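Local coordinates for protein AlkZ (Streptomyces sahachiroi, PDB 5UUJ) that belongs to the AlkZ-like DNA glycosylase family, in the helix-turn-helix clan, at residues Y219-I224 against V255-R260; E125-I130 against D139-R144. One frame throughout, in Å; residues are numbered along the deposited sequence.

Contact 1 of 2, residues Y219-I224 against V255-R260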
loop_
_atom_site.group_PDB
_atom_site.type_symbol
_atom_site.label_atom_id
_atom_site.label_comp_id
_atom_site.label_asym_id
_atom_site.label_seq_id
_atom_site.Cartn_x
_atom_site.Cartn_y
_atom_site.Cartn_z
ATOM N N TYR A 219 4.814 -5.522 9.088
ATOM C CA TYR A 219 5.577 -6.392 8.195
ATOM C C TYR A 219 6.957 -6.762 8.738
ATOM O O TYR A 219 7.795 -7.295 8.006
ATOM C CB TYR A 219 5.732 -5.721 6.828
ATOM C CG TYR A 219 4.446 -5.126 6.306
ATOM C CD1 TYR A 219 3.374 -5.936 5.946
ATOM C CD2 TYR A 219 4.301 -3.753 6.176
ATOM C CE1 TYR A 219 2.196 -5.393 5.475
ATOM C CE2 TYR A 219 3.128 -3.203 5.701
ATOM C CZ TYR A 219 2.080 -4.024 5.353
ATOM O OH TYR A 219 0.914 -3.468 4.888
ATOM N N GLY A 220 7.193 -6.476 10.014
ATOM C CA GLY A 220 8.436 -6.861 10.655
ATOM C C GLY A 220 8.475 -8.357 10.919
ATOM O O GLY A 220 7.451 -9.027 10.811
ATOM N N PRO A 221 9.664 -8.899 11.232
ATOM C CA PRO A 221 10.954 -8.202 11.165
ATOM C C PRO A 221 11.362 -7.975 9.713
ATOM O O PRO A 221 10.889 -8.703 8.842
ATOM C CB PRO A 221 11.924 -9.164 11.869
ATOM C CG PRO A 221 11.056 -10.154 12.598
ATOM C CD PRO A 221 9.803 -10.253 11.794
ATOM N N ALA A 222 12.212 -6.985 9.455
ATOM C CA ALA A 222 12.620 -6.681 8.089
ATOM C C ALA A 222 13.982 -6.006 8.048
ATOM O O ALA A 222 14.437 -5.437 9.040
ATOM C CB ALA A 222 11.579 -5.804 7.416
ATOM N N THR A 223 14.628 -6.083 6.890
ATOM C CA THR A 223 15.906 -5.420 6.673
ATOM C C THR A 223 15.685 -4.010 6.146
ATOM O O THR A 223 14.572 -3.645 5.754
ATOM C CB THR A 223 16.783 -6.184 5.667
ATOM O OG1 THR A 223 16.170 -6.139 4.371
ATOM C CG2 THR A 223 16.971 -7.633 6.096
ATOM N N ILE A 224 16.755 -3.227 6.132
ATOM C CA ILE A 224 16.723 -1.893 5.554
ATOM C C ILE A 224 16.385 -1.968 4.070
ATOM O O ILE A 224 15.608 -1.158 3.565
ATOM C CB ILE A 224 18.071 -1.173 5.753
ATOM C CG1 ILE A 224 18.251 -0.838 7.234
ATOM C CG2 ILE A 224 18.152 0.102 4.898
ATOM C CD1 ILE A 224 19.604 -0.271 7.586
ATOM N N VAL A 255 16.767 -9.488 14.961
ATOM C CA VAL A 255 16.234 -10.845 14.993
ATOM C C VAL A 255 16.907 -11.715 13.935
ATOM O O VAL A 255 17.000 -11.332 12.769
ATOM C CB VAL A 255 14.705 -10.866 14.747
ATOM C CG1 VAL A 255 14.136 -12.247 15.049
ATOM C CG2 VAL A 255 14.006 -9.810 15.587
ATOM N N ASP A 256 17.374 -12.884 14.356
ATOM C CA ASP A 256 17.881 -13.891 13.438
ATOM C C ASP A 256 16.730 -14.802 13.026
ATOM O O ASP A 256 16.374 -15.727 13.755
ATOM C CB ASP A 256 19.007 -14.698 14.094
ATOM C CG ASP A 256 19.695 -15.647 13.129
ATOM O OD1 ASP A 256 19.153 -15.901 12.031
ATOM O OD2 ASP A 256 20.785 -16.148 13.477
ATOM N N VAL A 257 16.147 -14.533 11.861
ATOM C CA VAL A 257 15.026 -15.327 11.373
ATOM C C VAL A 257 15.520 -16.414 10.424
ATOM O O VAL A 257 15.555 -16.225 9.208
ATOM C CB VAL A 257 13.977 -14.455 10.657
ATOM C CG1 VAL A 257 12.717 -15.260 10.403
ATOM C CG2 VAL A 257 13.645 -13.223 11.487
ATOM N N GLU A 258 15.897 -17.554 10.998
ATOM C CA GLU A 258 16.417 -18.684 10.233
ATOM C C GLU A 258 17.507 -18.247 9.256
ATOM O O GLU A 258 17.476 -18.600 8.078
ATOM C CB GLU A 258 15.282 -19.392 9.488
ATOM C CG GLU A 258 14.306 -20.112 10.417
ATOM C CD GLU A 258 13.224 -20.876 9.674
ATOM O OE1 GLU A 258 13.561 -21.680 8.780
ATOM O OE2 GLU A 258 12.033 -20.673 9.986
ATOM N N GLY A 259 18.459 -17.465 9.758
ATOM C CA GLY A 259 19.612 -17.048 8.976
ATOM C C GLY A 259 19.593 -15.588 8.560
ATOM O O GLY A 259 20.646 -15.003 8.303
ATOM N N ARG A 260 18.404 -14.997 8.489
ATOM C CA ARG A 260 18.273 -13.612 8.049
ATOM C C ARG A 260 18.253 -12.648 9.230
ATOM O O ARG A 260 17.328 -12.664 10.044
ATOM C CB ARG A 260 17.003 -13.429 7.212
ATOM C CG ARG A 260 16.866 -12.034 6.602
ATOM C CD ARG A 260 15.487 -11.803 5.997
ATOM N NE ARG A 260 15.247 -12.640 4.825
ATOM C CZ ARG A 260 14.138 -12.604 4.092
ATOM N NH1 ARG A 260 13.156 -11.769 4.405
ATOM N NH2 ARG A 260 14.010 -13.404 3.044
#
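The ring of Pro221 lies against two valine methyls of the strand that ends at Val257. Its CG atom does the touching. CG of Pro221 sits 4.2 Å from CG2 of Val255, and CG2 of Val257 is also 4.2 Å from CG of Pro221. The two valines are two residues apart on the strand, so both turn their side chains to the same ring atom. The side chains of Pro221 and Val257 run roughly perpendicular to each other. CG1 of Val257 is anti to the backbone N (chi1 -169°), which places CG2 beside that N and facing the proline. The peptide bond before Pro221 is cis. Val12 of helix 9-19 touches both Pro221 and Val257, and Val264 of strand 260-265 touches Pro221 and Val255.

A second, looser touch lies further along. CG2 of Thr223 comes to 4.4 Å from CD of Arg260. The polar ends point to other partners. Thr223, the N-cap residue of the next helix, hydrogen-bonds through OG1 to Thr226, and the Arg260 guanidinium forms a salt bridge with Asp298.

A type I' turn from Val257 to Arg260 closes the hairpin. Val257 N bonds to Arg260 O at 2.9 Å. Asp256 adds an Asx motif: its OD1 accepts from N of Gly259 at 2.8 Å, with that nitrogen almost in line with the C-O bond of Asp256.

Across the two segments the contact is therefore apolar. It rests on van der Waals packing at moderate distances, with the polar groups of Thr223 and Arg260 engaged outside it.

Contact 2 of 2, residues E125-I130 against D139-R144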
loop_
_atom_site.group_PDB
_atom_site.type_symbol
_atom_site.label_atom_id
_atom_site.label_comp_id
_atom_site.label_asym_id
_atom_site.label_seq_id
_atom_site.Cartn_x
_atom_site.Cartn_y
_atom_site.Cartn_z
ATOM N N GLU A 125 3.343 25.107 -6.525
ATOM C CA GLU A 125 2.798 26.345 -5.985
ATOM C C GLU A 125 1.436 26.671 -6.582
ATOM O O GLU A 125 0.491 26.991 -5.863
ATOM C CB GLU A 125 3.760 27.509 -6.248
ATOM C CG GLU A 125 5.123 27.347 -5.590
ATOM C CD GLU A 125 6.183 28.283 -6.159
ATOM O OE1 GLU A 125 5.873 29.079 -7.074
ATOM O OE2 GLU A 125 7.336 28.220 -5.685
ATOM N N GLU A 126 1.336 26.584 -7.903
ATOM C CA GLU A 126 0.138 27.034 -8.593
ATOM C C GLU A 126 -1.029 26.069 -8.389
ATOM O O GLU A 126 -2.170 26.497 -8.225
ATOM C CB GLU A 126 0.423 27.213 -10.084
ATOM C CG GLU A 126 -0.490 28.213 -10.763
ATOM C CD GLU A 126 -0.327 29.624 -10.221
ATOM O OE1 GLU A 126 -1.242 30.445 -10.430
ATOM O OE2 GLU A 126 0.714 29.914 -9.592
ATOM N N VAL A 127 -0.741 24.772 -8.393
ATOM C CA VAL A 127 -1.777 23.766 -8.176
ATOM C C VAL A 127 -2.349 23.917 -6.767
ATOM O O VAL A 127 -3.557 23.808 -6.568
ATOM C CB VAL A 127 -1.231 22.333 -8.390
ATOM C CG1 VAL A 127 -2.161 21.277 -7.788
ATOM C CG2 VAL A 127 -1.029 22.073 -9.875
ATOM N N ALA A 128 -1.479 24.186 -5.799
ATOM C CA ALA A 128 -1.908 24.358 -4.418
ATOM C C ALA A 128 -2.915 25.499 -4.301
ATOM O O ALA A 128 -3.890 25.404 -3.556
ATOM C CB ALA A 128 -0.710 24.612 -3.514
ATOM N N GLY A 129 -2.679 26.574 -5.048
ATOM C CA GLY A 129 -3.561 27.729 -5.024
ATOM C C GLY A 129 -4.876 27.477 -5.737
ATOM O O GLY A 129 -5.940 27.884 -5.269
ATOM N N ILE A 130 -4.803 26.796 -6.874
ATOM C CA ILE A 130 -5.986 26.505 -7.671
ATOM C C ILE A 130 -6.937 25.564 -6.932
ATOM O O ILE A 130 -8.154 25.743 -6.982
ATOM C CB ILE A 130 -5.587 25.890 -9.033
ATOM C CG1 ILE A 130 -4.879 26.943 -9.890
ATOM C CG2 ILE A 130 -6.806 25.363 -9.789
ATOM C CD1 ILE A 130 -4.074 26.364 -11.037
ATOM N N ASP A 139 -8.814 17.487 -16.573
ATOM C CA ASP A 139 -8.925 18.423 -17.684
ATOM C C ASP A 139 -9.210 19.841 -17.201
ATOM O O ASP A 139 -8.665 20.805 -17.736
ATOM C CB ASP A 139 -10.021 17.972 -18.650
ATOM C CG ASP A 139 -9.662 16.692 -19.383
ATOM O OD1 ASP A 139 -8.471 16.509 -19.719
ATOM O OD2 ASP A 139 -10.572 15.871 -19.625
ATOM N N GLU A 140 -10.062 19.965 -16.190
ATOM C CA GLU A 140 -10.382 21.271 -15.630
ATOM C C GLU A 140 -9.151 21.905 -14.984
ATOM O O GLU A 140 -8.916 23.104 -15.134
ATOM C CB GLU A 140 -11.515 21.154 -14.609
ATOM C CG GLU A 140 -12.884 20.958 -15.239
ATOM C CD GLU A 140 -13.990 20.801 -14.211
ATOM O OE1 GLU A 140 -13.682 20.495 -13.039
ATOM O OE2 GLU A 140 -15.170 20.988 -14.575
ATOM N N LEU A 141 -8.367 21.097 -14.274
ATOM C CA LEU A 141 -7.163 21.591 -13.612
ATOM C C LEU A 141 -6.091 21.986 -14.629
ATOM O O LEU A 141 -5.441 23.025 -14.489
ATOM C CB LEU A 141 -6.611 20.538 -12.647
ATOM C CG LEU A 141 -5.277 20.870 -11.968
ATOM C CD1 LEU A 141 -5.350 22.186 -11.202
ATOM C CD2 LEU A 141 -4.851 19.742 -11.044
ATOM N N VAL A 142 -5.908 21.156 -15.651
ATOM C CA VAL A 142 -4.914 21.426 -16.682
ATOM C C VAL A 142 -5.297 22.685 -17.452
ATOM O O VAL A 142 -4.431 23.467 -17.839
ATOM C CB VAL A 142 -4.769 20.232 -17.654
ATOM C CG1 VAL A 142 -3.945 20.616 -18.885
ATOM C CG2 VAL A 142 -4.124 19.054 -16.946
ATOM N N THR A 143 -6.597 22.878 -17.662
ATOM C CA THR A 143 -7.094 24.055 -18.367
ATOM C C THR A 143 -6.791 25.323 -17.571
ATOM O O THR A 143 -6.422 26.346 -18.145
ATOM C CB THR A 143 -8.610 23.955 -18.633
ATOM O OG1 THR A 143 -8.866 22.846 -19.503
ATOM C CG2 THR A 143 -9.148 25.229 -19.282
ATOM N N ARG A 144 -6.947 25.253 -16.252
ATOM C CA ARG A 144 -6.610 26.376 -15.384
ATOM C C ARG A 144 -5.123 26.700 -15.489
ATOM O O ARG A 144 -4.733 27.865 -15.587
ATOM C CB ARG A 144 -6.972 26.069 -13.928
ATOM C CG ARG A 144 -8.459 26.161 -13.608
ATOM C CD ARG A 144 -8.968 27.594 -13.673
ATOM N NE ARG A 144 -8.165 28.504 -12.858
ATOM C CZ ARG A 144 -8.350 28.718 -11.558
ATOM N NH1 ARG A 144 -9.316 28.088 -10.902
ATOM N NH2 ARG A 144 -7.563 29.566 -10.907
HETATM O O HOH W 1 -9.366 27.970 -8.044
#
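Ile130 packs between Leu141 and Arg144: its CG2 branch touches both, while CG1 and CD1 lie against Arg144. CG2 stands opposite the backbone N of Ile130, and from there it reaches both Leu141 and the guanidinium. CG2 of Ile130 meets CD1 of Leu141 at 3.8 Å, and the two side chains cross at a slant. Val127, one turn earlier on helix 117-130, adds a looser touch, its CG1 lying 4.5 Å from CD2 of Leu141.

Arg144 approaches Ile130 differently. The two side chains run past each other in opposite directions. The arginine chain is bent at chi2 and chi3 (-69° and -52°), which folds the guanidinium back over the isoleucine. CG2 of Ile130 lies over one face of that group, offset toward its rim and 3.9 Å from NH1 of Arg144. CG1 of Ile130 is likewise 3.9 Å from NH2 of Arg144. Nearer the arginine backbone, CB of Arg144 meets CD1 of Ile130 at 4.1 Å.

A water lies at the guanidinium edge, in its plane. It accepts from NH1 of Arg144 and donates to the carbonyl O of Ile130 at 2.7 Å. The last residue of helix 117-130 is thus linked to Arg144 by solvent as well as by packing. Leu145 touches both Val127 and Ile130, while Leu169 and Trp162 of helix 162-172 cover Val127 and Leu141, respectively.

The axes of the two short segments come within 10.9 Å at an angle of 119°. These are two consecutive helices, linked through the short strand 136-137 and packed at a steep angle in a helical part of the AlkZ-like fold, with an apolar inner side and the exposed Arg144 along its outer edge.

In the fold
From the N terminus, contact 2 comes first. It closes a short loop of eight residues between 125-130 and 139-144, joining the end of helix 117-130 to helix 138-146. The chain then continues through several helices to helix 204-219. Contact 1 opens at the C-terminal end of that helix and closes a longer, mostly helical loop of 30 residues. It ties the loop before helix 224-232 to the hairpin of strands 252-257 and 260-265. The two contacts are in series and neither nest nor cross. The centres of contact 1 and contact 2 are about 45 Å apart, on opposite sides of the centre of the chain. The nearest atoms of contact 1 and contact 2 are about 28 Å apart.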